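Local coordinates for protein beta-fructofuranosidase, insoluble isoenzyme CWINV1 (Arabidopsis thaliana, PDB 2OXB) that hydrolyses terminal beta-D-fructofuranoside residues of sucrose and 1-kestose, and to a lesser extent neokestose and levan, as a secreted cell-wall invertase of glycosyl hydrolase family 32, at residues P90-T95 with R119-S124; V104-E109 with L126-A131; E296-E301 with R498-L503; L419-S424 with S450-D455. The protein carries 1 engineered substitution. All coordinates share one frame; numbering follows the deposited sequence.

Contact 1. Residues P90-T95 with R119-S124; sequences PVILYT and REWKKS
W121 and I92 meet within one blade of the five-bladed beta-propeller of this family, an antiparallel sheet in which strand 103-110 runs between the two segments. Their backbones stay apart, the nearest CA atoms, of V91 and W121, being 9.1 Å from each other, and side chains bridge the distance. I92 carries CG1 beside its backbone N (chi1 -80°) and extends CD1 onward (chi2 177°), which lays this methyl over one face of the indole. CD1 lies 3.5 Å from the centroid of the W121 six-membered ring, a CH-pi contact displaced toward the rim. At the indole edge, W121 CZ3 approaches V91 C to 3.8 Å. The F33 ring stands steeply against W121, which also touches A65 and I66. A serine here would probably strip I92 CD1 of its aromatic partner and open a gap beside A65 and I66. Farther along, K123 bends at chi3 (-83°), its ammonium held by D73 and F67, while K123 CD rests 3.6 Å from Y94 OH.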
loop_
_atom_site.group_PDB
_atom_site.type_symbol
_atom_site.label_atom_id
_atom_site.label_comp_id
_atom_site.label_asym_id
_atom_site.label_seq_id
_atom_site.Cartn_x
_atom_site.Cartn_y
_atom_site.Cartn_z
ATOM N N PRO A 90 -18.140 -16.285 -4.194
ATOM C CA PRO A 90 -17.059 -15.387 -4.620
ATOM C C PRO A 90 -16.655 -15.575 -6.083
ATOM O O PRO A 90 -16.167 -16.635 -6.455
ATOM C CB PRO A 90 -15.932 -15.762 -3.672
ATOM C CG PRO A 90 -16.067 -17.249 -3.627
ATOM C CD PRO A 90 -17.573 -17.497 -3.570
ATOM N N VAL A 91 -16.858 -14.555 -6.909
ATOM C CA VAL A 91 -16.482 -14.642 -8.322
ATOM C C VAL A 91 -15.228 -13.811 -8.572
ATOM O O VAL A 91 -14.579 -13.380 -7.626
ATOM C CB VAL A 91 -17.606 -14.118 -9.245
ATOM C CG1 VAL A 91 -18.772 -15.080 -9.247
ATOM C CG2 VAL A 91 -18.070 -12.750 -8.765
ATOM N N ILE A 92 -14.884 -13.587 -9.839
ATOM C CA ILE A 92 -13.709 -12.770 -10.179
ATOM C C ILE A 92 -13.865 -12.014 -11.495
ATOM O O ILE A 92 -14.467 -12.501 -12.449
ATOM C CB ILE A 92 -12.385 -13.619 -10.237
ATOM C CG1 ILE A 92 -11.856 -13.859 -8.818
ATOM C CG2 ILE A 92 -11.324 -12.901 -11.076
ATOM C CD1 ILE A 92 -10.632 -14.730 -8.744
ATOM N N LEU A 93 -13.326 -10.803 -11.523
ATOM C CA LEU A 93 -13.365 -9.969 -12.712
ATOM C C LEU A 93 -11.918 -9.635 -13.055
ATOM O O LEU A 93 -11.274 -8.856 -12.358
ATOM C CB LEU A 93 -14.174 -8.695 -12.438
ATOM C CG LEU A 93 -15.706 -8.823 -12.505
ATOM C CD1 LEU A 93 -16.184 -9.869 -11.516
ATOM C CD2 LEU A 93 -16.365 -7.476 -12.209
ATOM N N TYR A 94 -11.387 -10.254 -14.106
ATOM C CA TYR A 94 -10.007 -9.985 -14.490
ATOM C C TYR A 94 -9.890 -9.629 -15.973
ATOM O O TYR A 94 -10.713 -10.044 -16.799
ATOM C CB TYR A 94 -9.112 -11.187 -14.179
ATOM C CG TYR A 94 -9.165 -12.273 -15.221
ATOM C CD1 TYR A 94 -8.244 -12.318 -16.260
ATOM C CD2 TYR A 94 -10.150 -13.248 -15.176
ATOM C CE1 TYR A 94 -8.302 -13.313 -17.226
ATOM C CE2 TYR A 94 -10.215 -14.242 -16.138
ATOM C CZ TYR A 94 -9.287 -14.269 -17.160
ATOM O OH TYR A 94 -9.365 -15.272 -18.103
ATOM N N THR A 95 -8.852 -8.853 -16.281
ATOM C CA THR A 95 -8.548 -8.388 -17.629
ATOM C C THR A 95 -7.650 -9.368 -18.375
ATOM O O THR A 95 -6.498 -9.572 -18.004
ATOM C CB THR A 95 -7.794 -7.020 -17.604
ATOM O OG1 THR A 95 -8.473 -6.096 -16.744
ATOM C CG2 THR A 95 -7.713 -6.422 -19.018
ATOM N N ARG A 119 -9.120 -23.692 -5.336
ATOM C CA ARG A 119 -7.939 -23.770 -6.184
ATOM C C ARG A 119 -8.239 -23.916 -7.672
ATOM O O ARG A 119 -7.423 -23.527 -8.506
ATOM C CB ARG A 119 -7.024 -24.909 -5.722
ATOM C CG ARG A 119 -7.429 -26.297 -6.168
ATOM C CD ARG A 119 -6.513 -27.313 -5.513
ATOM N NE ARG A 119 -6.751 -27.381 -4.074
ATOM C CZ ARG A 119 -7.864 -27.873 -3.537
ATOM N NH1 ARG A 119 -8.827 -28.338 -4.325
ATOM N NH2 ARG A 119 -8.022 -27.896 -2.218
ATOM N N GLU A 120 -9.389 -24.477 -8.026
ATOM C CA GLU A 120 -9.715 -24.602 -9.447
ATOM C C GLU A 120 -10.785 -23.611 -9.890
ATOM O O GLU A 120 -11.945 -23.720 -9.499
ATOM C CB GLU A 120 -10.156 -26.028 -9.789
ATOM C CG GLU A 120 -9.021 -27.032 -9.826
ATOM C CD GLU A 120 -9.442 -28.360 -10.406
ATOM O OE1 GLU A 120 -9.364 -28.535 -11.647
ATOM O OE2 GLU A 120 -9.873 -29.231 -9.620
ATOM N N TRP A 121 -10.391 -22.639 -10.706
ATOM C CA TRP A 121 -11.343 -21.643 -11.179
ATOM C C TRP A 121 -11.885 -21.910 -12.571
ATOM O O TRP A 121 -11.137 -22.180 -13.514
ATOM C CB TRP A 121 -10.746 -20.234 -11.124
ATOM C CG TRP A 121 -10.649 -19.707 -9.727
ATOM C CD1 TRP A 121 -9.765 -20.101 -8.763
ATOM C CD2 TRP A 121 -11.496 -18.719 -9.117
ATOM N NE1 TRP A 121 -10.007 -19.421 -7.588
ATOM C CE2 TRP A 121 -11.062 -18.566 -7.776
ATOM C CE3 TRP A 121 -12.578 -17.949 -9.570
ATOM C CZ2 TRP A 121 -11.674 -17.673 -6.883
ATOM C CZ3 TRP A 121 -13.188 -17.061 -8.682
ATOM C CH2 TRP A 121 -12.732 -16.931 -7.352
ATOM N N LYS A 122 -13.209 -21.836 -12.670
ATOM C CA LYS A 122 -13.929 -22.054 -13.913
ATOM C C LYS A 122 -14.101 -20.695 -14.577
ATOM O O LYS A 122 -14.482 -19.725 -13.933
ATOM C CB LYS A 122 -15.291 -22.685 -13.607
ATOM C CG LYS A 122 -15.971 -23.383 -14.777
ATOM C CD LYS A 122 -17.171 -24.202 -14.291
ATOM C CE LYS A 122 -17.993 -24.771 -15.446
ATOM N NZ LYS A 122 -17.198 -25.591 -16.407
ATOM N N LYS A 123 -13.807 -20.636 -15.870
ATOM C CA LYS A 123 -13.902 -19.405 -16.639
ATOM C C LYS A 123 -14.981 -19.495 -17.720
ATOM O O LYS A 123 -14.835 -20.238 -18.680
ATOM C CB LYS A 123 -12.533 -19.103 -17.253
ATOM C CG LYS A 123 -11.417 -19.151 -16.205
ATOM C CD LYS A 123 -10.137 -18.469 -16.650
ATOM C CE LYS A 123 -9.268 -19.366 -17.496
ATOM N NZ LYS A 123 -8.043 -18.648 -17.924
ATOM N N SER A 124 -16.062 -18.732 -17.554
ATOM C CA SER A 124 -17.185 -18.721 -18.500
ATOM C C SER A 124 -16.762 -18.619 -19.955
ATOM O O SER A 124 -15.715 -18.057 -20.267
ATOM C CB SER A 124 -18.133 -17.564 -18.185
ATOM O OG SER A 124 -19.023 -17.331 -19.258
#

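Contact 2. Residues V104-E109 with L126-A131; sequences VQNIAE and LNPLMA
A classic beta bulge, L129 and M130 both facing Q105, docks the loop 126-131 onto strand 103-110 of a propeller blade. Q105 N donates to M130 O at 2.8 Å, and Q105 O accepts L129 N at 2.7 Å as well as a weak bond from M130 N. Two residues along, N127, with CG beside its own backbone N (chi1 -65°), turns its amide to grip both backbone polar atoms of I107. Its ND2 reaches I107 O at 2.7 Å, in the carbonyl plane and on a lone pair; its OD1 receives I107 N at 3.0 Å from above the amide carbonyl plane, in a nearly straight bond (168°). A leucine in place of this asparagine would probably leave I107 N and O without these partners. N106 turns its ND2 to F72 O. The cis peptide before P128 goes with a course that sets the proline ring against V104, CB to CB at 3.5 Å. Farther along the same strand, L129 CD2 packs 3.5 Å from I107 CB.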
loop_
_atom_site.group_PDB
_atom_site.type_symbol
_atom_site.label_atom_id
_atom_site.label_comp_id
_atom_site.label_asym_id
_atom_site.label_seq_id
_atom_site.Cartn_x
_atom_site.Cartn_y
_atom_site.Cartn_z
ATOM N N VAL A 104 -9.551 -6.966 -22.772
ATOM C CA VAL A 104 -10.939 -7.347 -22.574
ATOM C C VAL A 104 -11.149 -7.747 -21.117
ATOM O O VAL A 104 -10.198 -8.054 -20.403
ATOM C CB VAL A 104 -11.332 -8.534 -23.482
ATOM C CG1 VAL A 104 -11.358 -8.096 -24.925
ATOM C CG2 VAL A 104 -10.343 -9.671 -23.304
ATOM N N GLN A 105 -12.405 -7.729 -20.690
ATOM C CA GLN A 105 -12.772 -8.087 -19.332
ATOM C C GLN A 105 -13.488 -9.409 -19.312
ATOM O O GLN A 105 -14.475 -9.595 -20.020
ATOM C CB GLN A 105 -13.679 -7.026 -18.726
ATOM C CG GLN A 105 -13.024 -5.688 -18.694
ATOM C CD GLN A 105 -11.678 -5.746 -18.006
ATOM O OE1 GLN A 105 -10.809 -4.916 -18.262
ATOM N NE2 GLN A 105 -11.500 -6.727 -17.118
ATOM N N ASN A 106 -12.987 -10.306 -18.466
ATOM C CA ASN A 106 -13.522 -11.646 -18.320
ATOM C C ASN A 106 -13.908 -11.945 -16.895
ATOM O O ASN A 106 -13.378 -11.333 -15.970
ATOM C CB ASN A 106 -12.470 -12.645 -18.769
ATOM C CG ASN A 106 -11.944 -12.319 -20.133
ATOM O OD1 ASN A 106 -12.707 -12.259 -21.094
ATOM N ND2 ASN A 106 -10.640 -12.087 -20.233
ATOM N N ILE A 107 -14.816 -12.904 -16.726
ATOM C CA ILE A 107 -15.277 -13.321 -15.405
ATOM C C ILE A 107 -14.890 -14.785 -15.161
ATOM O O ILE A 107 -14.779 -15.571 -16.104
ATOM C CB ILE A 107 -16.819 -13.154 -15.277
ATOM C CG1 ILE A 107 -17.258 -13.345 -13.823
ATOM C CG2 ILE A 107 -17.534 -14.158 -16.153
ATOM C CD1 ILE A 107 -18.756 -13.117 -13.582
ATOM N N ALA A 108 -14.679 -15.140 -13.892
ATOM C CA ALA A 108 -14.299 -16.503 -13.498
ATOM C C ALA A 108 -14.884 -16.946 -12.140
ATOM O O ALA A 108 -14.662 -16.297 -11.121
ATOM C CB ALA A 108 -12.773 -16.619 -13.460
ATOM N N GLU A 109 -15.617 -18.058 -12.137
ATOM C CA GLU A 109 -16.211 -18.604 -10.914
ATOM C C GLU A 109 -15.432 -19.858 -10.502
ATOM O O GLU A 109 -14.712 -20.440 -11.318
ATOM C CB GLU A 109 -17.675 -18.974 -11.154
ATOM C CG GLU A 109 -17.870 -20.046 -12.223
ATOM C CD GLU A 109 -19.329 -20.336 -12.500
ATOM O OE1 GLU A 109 -20.078 -20.587 -11.533
ATOM O OE2 GLU A 109 -19.725 -20.315 -13.683
ATOM N N LEU A 126 -18.780 -17.230 -22.194
ATOM C CA LEU A 126 -19.372 -16.002 -22.653
ATOM C C LEU A 126 -18.350 -14.882 -22.568
ATOM O O LEU A 126 -18.607 -13.782 -23.040
ATOM C CB LEU A 126 -20.596 -15.661 -21.803
ATOM C CG LEU A 126 -21.689 -16.729 -21.696
ATOM C CD1 LEU A 126 -22.854 -16.152 -20.895
ATOM C CD2 LEU A 126 -22.162 -17.167 -23.083
ATOM N N ASN A 127 -17.193 -15.150 -21.965
ATOM C CA ASN A 127 -16.161 -14.117 -21.844
ATOM C C ASN A 127 -15.604 -13.715 -23.213
ATOM O O ASN A 127 -15.513 -14.544 -24.127
ATOM C CB ASN A 127 -15.014 -14.583 -20.946
ATOM C CG ASN A 127 -15.445 -14.797 -19.511
ATOM O OD1 ASN A 127 -16.316 -14.098 -19.016
ATOM N ND2 ASN A 127 -14.825 -15.755 -18.835
ATOM N N PRO A 128 -15.223 -12.431 -23.374
ATOM C CA PRO A 128 -15.274 -11.328 -22.402
ATOM C C PRO A 128 -16.651 -10.691 -22.241
ATOM O O PRO A 128 -17.411 -10.613 -23.203
ATOM C CB PRO A 128 -14.277 -10.332 -22.981
ATOM C CG PRO A 128 -14.546 -10.466 -24.450
ATOM C CD PRO A 128 -14.558 -11.980 -24.612
ATOM N N LEU A 129 -16.952 -10.226 -21.029
ATOM C CA LEU A 129 -18.228 -9.571 -20.720
ATOM C C LEU A 129 -18.188 -8.104 -21.149
ATOM O O LEU A 129 -19.220 -7.485 -21.445
ATOM C CB LEU A 129 -18.527 -9.650 -19.212
ATOM C CG LEU A 129 -19.202 -10.902 -18.630
ATOM C CD1 LEU A 129 -18.713 -12.141 -19.340
ATOM C CD2 LEU A 129 -18.931 -10.995 -17.137
ATOM N N MET A 130 -16.984 -7.550 -21.178
ATOM C CA MET A 130 -16.807 -6.163 -21.567
ATOM C C MET A 130 -15.574 -6.031 -22.438
ATOM O O MET A 130 -14.517 -6.558 -22.118
ATOM C CB MET A 130 -16.678 -5.296 -20.317
ATOM C CG MET A 130 -17.924 -5.319 -19.458
ATOM S SD MET A 130 -17.601 -4.776 -17.783
ATOM C CE MET A 130 -17.872 -6.301 -16.871
ATOM N N ALA A 131 -15.710 -5.328 -23.547
ATOM C CA ALA A 131 -14.581 -5.164 -24.430
ATOM C C ALA A 131 -14.652 -3.868 -25.213
ATOM O O ALA A 131 -15.733 -3.378 -25.536
ATOM C CB ALA A 131 -14.514 -6.341 -25.384
#

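Contact 3. Residues E296-E301 with R498-L503; sequences ESSSVE and RVYPKL. With NAG (2-acetamido-2-deoxy-beta-D-glucopyranose), chain C.
E296 of the propeller faces R498 and Y500 of the C-terminal beta-sandwich, a polar seam between the two domains. E296 OE2, whose position is somewhat uncertain, accepts a bond from Y500 OH at 2.9 Å and makes a salt bridge with R498 NH2, where the hydrogen bond is weak. The carboxylate and guanidinium planes stand 83° apart, so the two groups do not pair side by side. E296 folds its acid back toward these donors through a bend at chi2 (81°); K306 adds a second positive charge at OE2, and OE1 accepts G310 N. R498 also offers a face of its guanidinium to the backbone, with E296 CA 3.5 Å above the plane. S297 OG, hydrogen-bonded to K273, lies alongside the R498 stem, 3.3 Å from R498 CB. E296 O comes within 3.2 Å of C6 of the N-linked N-acetylglucosamine at N295. Over one face of the tyrosine, S298 CB sits 3.8 Å from the Y500 ring centroid in a CH-pi contact.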
loop_
_atom_site.group_PDB
_atom_site.type_symbol
_atom_site.label_atom_id
_atom_site.label_comp_id
_atom_site.label_asym_id
_atom_site.label_seq_id
_atom_site.Cartn_x
_atom_site.Cartn_y
_atom_site.Cartn_z
ATOM N N GLU A 296 10.792 -3.234 -6.609
ATOM C CA GLU A 296 12.058 -3.783 -6.181
ATOM C C GLU A 296 13.073 -2.662 -6.446
ATOM O O GLU A 296 13.337 -2.356 -7.606
ATOM C CB GLU A 296 12.394 -4.978 -7.054
ATOM C CG GLU A 296 13.467 -5.864 -6.497
ATOM C CD GLU A 296 12.922 -6.820 -5.462
ATOM O OE1 GLU A 296 11.973 -7.546 -5.811
ATOM O OE2 GLU A 296 13.441 -6.841 -4.320
ATOM N N SER A 297 13.629 -2.053 -5.396
ATOM C CA SER A 297 14.597 -0.955 -5.552
ATOM C C SER A 297 15.985 -1.374 -6.048
ATOM O O SER A 297 16.881 -0.539 -6.166
ATOM C CB SER A 297 14.762 -0.185 -4.231
ATOM O OG SER A 297 13.670 0.685 -3.969
ATOM N N SER A 298 16.168 -2.660 -6.328
ATOM C CA SER A 298 17.454 -3.156 -6.813
ATOM C C SER A 298 17.429 -3.214 -8.326
ATOM O O SER A 298 16.380 -3.412 -8.934
ATOM C CB SER A 298 17.729 -4.559 -6.280
ATOM O OG SER A 298 16.954 -5.511 -6.983
ATOM N N SER A 299 18.593 -3.051 -8.936
ATOM C CA SER A 299 18.685 -3.094 -10.381
ATOM C C SER A 299 18.213 -4.457 -10.880
ATOM O O SER A 299 18.362 -5.461 -10.197
ATOM C CB SER A 299 20.131 -2.852 -10.818
ATOM O OG SER A 299 20.925 -3.999 -10.567
ATOM N N VAL A 300 17.647 -4.475 -12.079
ATOM C CA VAL A 300 17.154 -5.699 -12.684
ATOM C C VAL A 300 18.253 -6.738 -12.761
ATOM O O VAL A 300 18.001 -7.927 -12.582
ATOM C CB VAL A 300 16.631 -5.437 -14.108
ATOM C CG1 VAL A 300 16.107 -6.726 -14.733
ATOM C CG2 VAL A 300 15.546 -4.370 -14.057
ATOM N N GLU A 301 19.471 -6.299 -13.041
ATOM C CA GLU A 301 20.580 -7.234 -13.122
ATOM C C GLU A 301 20.601 -8.068 -11.827
ATOM O O GLU A 301 21.094 -9.192 -11.805
ATOM C CB GLU A 301 21.894 -6.458 -13.350
ATOM C CG GLU A 301 23.186 -7.272 -13.204
ATOM C CD GLU A 301 24.313 -6.794 -14.122
ATOM O OE1 GLU A 301 24.355 -7.256 -15.286
ATOM O OE2 GLU A 301 25.148 -5.963 -13.689
ATOM N N ARG A 498 12.920 0.182 0.078
ATOM C CA ARG A 498 13.647 -1.063 -0.162
ATOM C C ARG A 498 15.148 -0.800 -0.062
ATOM O O ARG A 498 15.689 0.035 -0.795
ATOM C CB ARG A 498 13.314 -1.594 -1.554
ATOM C CG ARG A 498 11.855 -1.407 -1.934
ATOM C CD ARG A 498 10.947 -2.410 -1.260
ATOM N NE ARG A 498 10.642 -3.524 -2.151
ATOM C CZ ARG A 498 11.465 -4.535 -2.404
ATOM N NH1 ARG A 498 12.654 -4.589 -1.826
ATOM N NH2 ARG A 498 11.099 -5.485 -3.252
ATOM N N VAL A 499 15.808 -1.510 0.851
ATOM C CA VAL A 499 17.243 -1.369 1.082
ATOM C C VAL A 499 17.987 -2.676 0.788
ATOM O O VAL A 499 17.430 -3.769 0.917
ATOM C CB VAL A 499 17.534 -0.879 2.551
ATOM C CG1 VAL A 499 16.939 -1.838 3.572
ATOM C CG2 VAL A 499 19.038 -0.729 2.770
ATOM N N TYR A 500 19.244 -2.548 0.379
ATOM C CA TYR A 500 20.068 -3.696 0.026
ATOM C C TYR A 500 21.502 -3.430 0.491
ATOM O O TYR A 500 22.402 -3.141 -0.314
ATOM C CB TYR A 500 20.022 -3.886 -1.487
ATOM C CG TYR A 500 18.616 -3.992 -2.041
ATOM C CD1 TYR A 500 17.937 -5.212 -2.036
ATOM C CD2 TYR A 500 17.963 -2.873 -2.585
ATOM C CE1 TYR A 500 16.652 -5.325 -2.565
ATOM C CE2 TYR A 500 16.672 -2.976 -3.115
ATOM C CZ TYR A 500 16.023 -4.212 -3.105
ATOM O OH TYR A 500 14.761 -4.368 -3.659
ATOM N N PRO A 501 21.727 -3.512 1.808
ATOM C CA PRO A 501 23.034 -3.285 2.431
ATOM C C PRO A 501 23.971 -4.474 2.281
ATOM O O PRO A 501 23.534 -5.634 2.264
ATOM C CB PRO A 501 22.672 -3.025 3.884
ATOM C CG PRO A 501 21.547 -4.000 4.090
ATOM C CD PRO A 501 20.712 -3.834 2.827
ATOM N N LYS A 502 25.262 -4.176 2.181
ATOM C CA LYS A 502 26.287 -5.210 2.034
ATOM C C LYS A 502 26.887 -5.635 3.385
ATOM O O LYS A 502 27.381 -6.754 3.515
ATOM C CB LYS A 502 27.392 -4.719 1.086
ATOM C CG LYS A 502 26.993 -4.676 -0.387
ATOM C CD LYS A 502 26.974 -6.071 -1.023
ATOM C CE LYS A 502 28.386 -6.563 -1.372
ATOM N NZ LYS A 502 28.444 -7.907 -2.041
ATOM N N LEU A 503 26.820 -4.747 4.379
ATOM C CA LEU A 503 27.336 -5.018 5.724
ATOM C C LEU A 503 26.211 -5.244 6.727
ATOM O O LEU A 503 26.372 -5.974 7.698
ATOM C CB LEU A 503 28.201 -3.856 6.218
ATOM C CG LEU A 503 29.610 -3.742 5.638
ATOM C CD1 LEU A 503 30.074 -2.298 5.710
ATOM C CD2 LEU A 503 30.557 -4.670 6.374
HETATM C C1 NAG C . 9.899 0.648 -9.880
HETATM C C2 NAG C . 10.169 2.098 -9.450
HETATM C C3 NAG C . 11.527 2.622 -9.961
HETATM C C4 NAG C . 12.666 1.610 -9.814
HETATM C C5 NAG C . 12.178 0.295 -10.414
HETATM C C6 NAG C . 13.181 -0.850 -10.481
HETATM C C7 NAG C . 9.339 3.766 -10.990
HETATM C C8 NAG C . 9.018 3.251 -12.389
HETATM N N2 NAG C . 9.113 2.955 -9.957
HETATM O O3 NAG C . 11.867 3.825 -9.285
HETATM O O4 NAG C . 13.801 2.083 -10.520
HETATM O O5 NAG C . 11.047 -0.169 -9.671
HETATM O O6 NAG C . 12.636 -1.953 -11.197
HETATM O O7 NAG C . 9.796 4.900 -10.854
#

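Contact 4. Residues L419-S424 with S450-D455; sequences LEEYTS and SSLKED
T423 and S450 bring two roughly antiparallel stretches of the C-terminal beta-sandwich together, at 152° between their directions, with their CA atoms 4.8 Å apart. The chain 450-455 is a loop set against the approach to strand 423-431, and the two backbones make no regular sheet pairing; instead S450 CA points a hydrogen at Y422 O, 3.4 Å away. Beside it, T423 OG1 and S450 OG share a hydrogen bond of 2.6 Å in which either hydroxyl may donate. Both oxygens sit beside their own backbone N, anti to the carbonyl carbon (chi1 -77° in T423 and -80° in S450), which points the two hydroxyls at each other. E421 stretches straight beyond CG and meets L452 at about a right angle. Its acid has mates outside the pair: OE1 accepts L503 N and A504 N, while K502 N gives OE2 a weak bond. OE2 nevertheless lies 2.8 Å from L452 N. At the exposed border, E421 OE2 also rests 3.2 Å from L452 CG.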
loop_
_atom_site.group_PDB
_atom_site.type_symbol
_atom_site.label_atom_id
_atom_site.label_comp_id
_atom_site.label_asym_id
_atom_site.label_seq_id
_atom_site.Cartn_x
_atom_site.Cartn_y
_atom_site.Cartn_z
ATOM N N LEU A 419 28.135 2.755 11.037
ATOM C CA LEU A 419 27.354 3.631 10.163
ATOM C C LEU A 419 27.848 3.931 8.750
ATOM O O LEU A 419 27.532 4.994 8.206
ATOM C CB LEU A 419 27.068 4.966 10.857
ATOM C CG LEU A 419 26.056 5.025 12.001
ATOM C CD1 LEU A 419 25.859 6.489 12.369
ATOM C CD2 LEU A 419 24.724 4.394 11.596
ATOM N N GLU A 420 28.605 3.020 8.144
ATOM C CA GLU A 420 29.059 3.259 6.778
ATOM C C GLU A 420 27.834 3.177 5.872
ATOM O O GLU A 420 27.798 3.773 4.797
ATOM C CB GLU A 420 30.136 2.244 6.345
ATOM C CG GLU A 420 29.888 0.777 6.703
ATOM C CD GLU A 420 30.397 0.421 8.090
ATOM O OE1 GLU A 420 29.700 0.742 9.076
ATOM O OE2 GLU A 420 31.496 -0.166 8.186
ATOM N N GLU A 421 26.827 2.433 6.320
ATOM C CA GLU A 421 25.581 2.310 5.578
ATOM C C GLU A 421 24.446 2.116 6.576
ATOM O O GLU A 421 24.467 1.194 7.385
ATOM C CB GLU A 421 25.632 1.150 4.563
ATOM C CG GLU A 421 25.532 -0.239 5.138
ATOM C CD GLU A 421 25.804 -1.330 4.108
ATOM O OE1 GLU A 421 25.812 -2.515 4.489
ATOM O OE2 GLU A 421 26.014 -1.008 2.922
ATOM N N TYR A 422 23.472 3.022 6.537
ATOM C CA TYR A 422 22.317 2.979 7.434
ATOM C C TYR A 422 21.113 3.651 6.773
ATOM O O TYR A 422 21.248 4.379 5.779
ATOM C CB TYR A 422 22.638 3.700 8.755
ATOM C CG TYR A 422 23.034 5.138 8.543
ATOM C CD1 TYR A 422 22.077 6.156 8.526
ATOM C CD2 TYR A 422 24.354 5.467 8.215
ATOM C CE1 TYR A 422 22.430 7.462 8.171
ATOM C CE2 TYR A 422 24.717 6.761 7.857
ATOM C CZ TYR A 422 23.751 7.756 7.831
ATOM O OH TYR A 422 24.111 9.022 7.420
ATOM N N THR A 423 19.934 3.387 7.329
ATOM C CA THR A 423 18.699 3.973 6.828
ATOM C C THR A 423 18.180 4.842 7.948
ATOM O O THR A 423 18.285 4.477 9.110
ATOM C CB THR A 423 17.702 2.879 6.429
ATOM O OG1 THR A 423 18.097 2.336 5.159
ATOM C CG2 THR A 423 16.296 3.440 6.330
ATOM N N SER A 424 17.637 6.002 7.615
ATOM C CA SER A 424 17.201 6.903 8.664
ATOM C C SER A 424 15.860 7.585 8.506
ATOM O O SER A 424 15.753 8.622 7.862
ATOM C CB SER A 424 18.282 7.958 8.861
ATOM O OG SER A 424 18.769 8.388 7.593
ATOM N N SER A 450 21.553 4.069 2.454
ATOM C CA SER A 450 20.956 2.785 2.813
ATOM C C SER A 450 21.829 1.571 2.511
ATOM O O SER A 450 21.663 0.521 3.138
ATOM C CB SER A 450 19.597 2.604 2.123
ATOM O OG SER A 450 18.564 3.299 2.814
ATOM N N SER A 451 22.750 1.701 1.560
ATOM C CA SER A 451 23.620 0.586 1.214
ATOM C C SER A 451 24.901 1.116 0.639
ATOM O O SER A 451 25.019 2.315 0.378
ATOM C CB SER A 451 22.965 -0.320 0.187
ATOM O OG SER A 451 23.158 0.182 -1.113
ATOM N N LEU A 452 25.862 0.215 0.442
ATOM C CA LEU A 452 27.170 0.579 -0.102
ATOM C C LEU A 452 27.251 0.424 -1.613
ATOM O O LEU A 452 28.080 1.067 -2.262
ATOM C CB LEU A 452 28.272 -0.263 0.550
ATOM C CG LEU A 452 28.761 0.168 1.925
ATOM C CD1 LEU A 452 29.704 -0.869 2.481
ATOM C CD2 LEU A 452 29.452 1.518 1.800
ATOM N N LYS A 453 26.395 -0.432 -2.162
ATOM C CA LYS A 453 26.365 -0.668 -3.603
ATOM C C LYS A 453 25.634 0.500 -4.279
ATOM O O LYS A 453 24.416 0.620 -4.167
ATOM C CB LYS A 453 25.652 -1.991 -3.890
ATOM C CG LYS A 453 25.583 -2.347 -5.351
ATOM C CD LYS A 453 25.043 -3.745 -5.555
ATOM C CE LYS A 453 25.094 -4.098 -7.027
ATOM N NZ LYS A 453 24.706 -5.496 -7.284
ATOM N N GLU A 454 26.388 1.357 -4.968
ATOM C CA GLU A 454 25.836 2.535 -5.639
ATOM C C GLU A 454 24.644 2.203 -6.532
ATOM O O GLU A 454 23.783 3.057 -6.774
ATOM C CB GLU A 454 26.929 3.253 -6.457
ATOM C CG GLU A 454 26.512 4.612 -7.047
ATOM C CD GLU A 454 27.574 5.240 -7.957
ATOM O OE1 GLU A 454 28.720 5.442 -7.493
ATOM O OE2 GLU A 454 27.255 5.545 -9.134
ATOM N N ASP A 455 24.587 0.964 -7.012
ATOM C CA ASP A 455 23.487 0.539 -7.871
ATOM C C ASP A 455 22.244 0.109 -7.100
ATOM O O ASP A 455 22.003 -1.083 -6.926
ATOM C CB ASP A 455 23.922 -0.612 -8.784
ATOM C CG ASP A 455 24.700 -0.135 -9.989
ATOM O OD1 ASP A 455 24.240 0.831 -10.639
ATOM O OD2 ASP A 455 25.762 -0.725 -10.288
#

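Contacts 1 and 2 share one propeller blade: strand 103-110 lies between the segments of contact 1 and carries the loop of contact 2, with centres about 10 Å apart and a link from Y94 O to N106 N. Contact 1 is buried and essentially apolar, whereas contact 2 is partly buried and held by backbone and amide bonds. Contact 3, also buried but charged, joins propeller to sandwich. Contact 4 stays within the sandwich, reaches the surface at L452 and has a hydroxyl pair as its one clear hydrogen bond, the E421 carboxylate being turned mainly to the 498-503 loop of contact 3. Its centre is about 44 Å from that of contact 1, on the opposite side of the chain's centre.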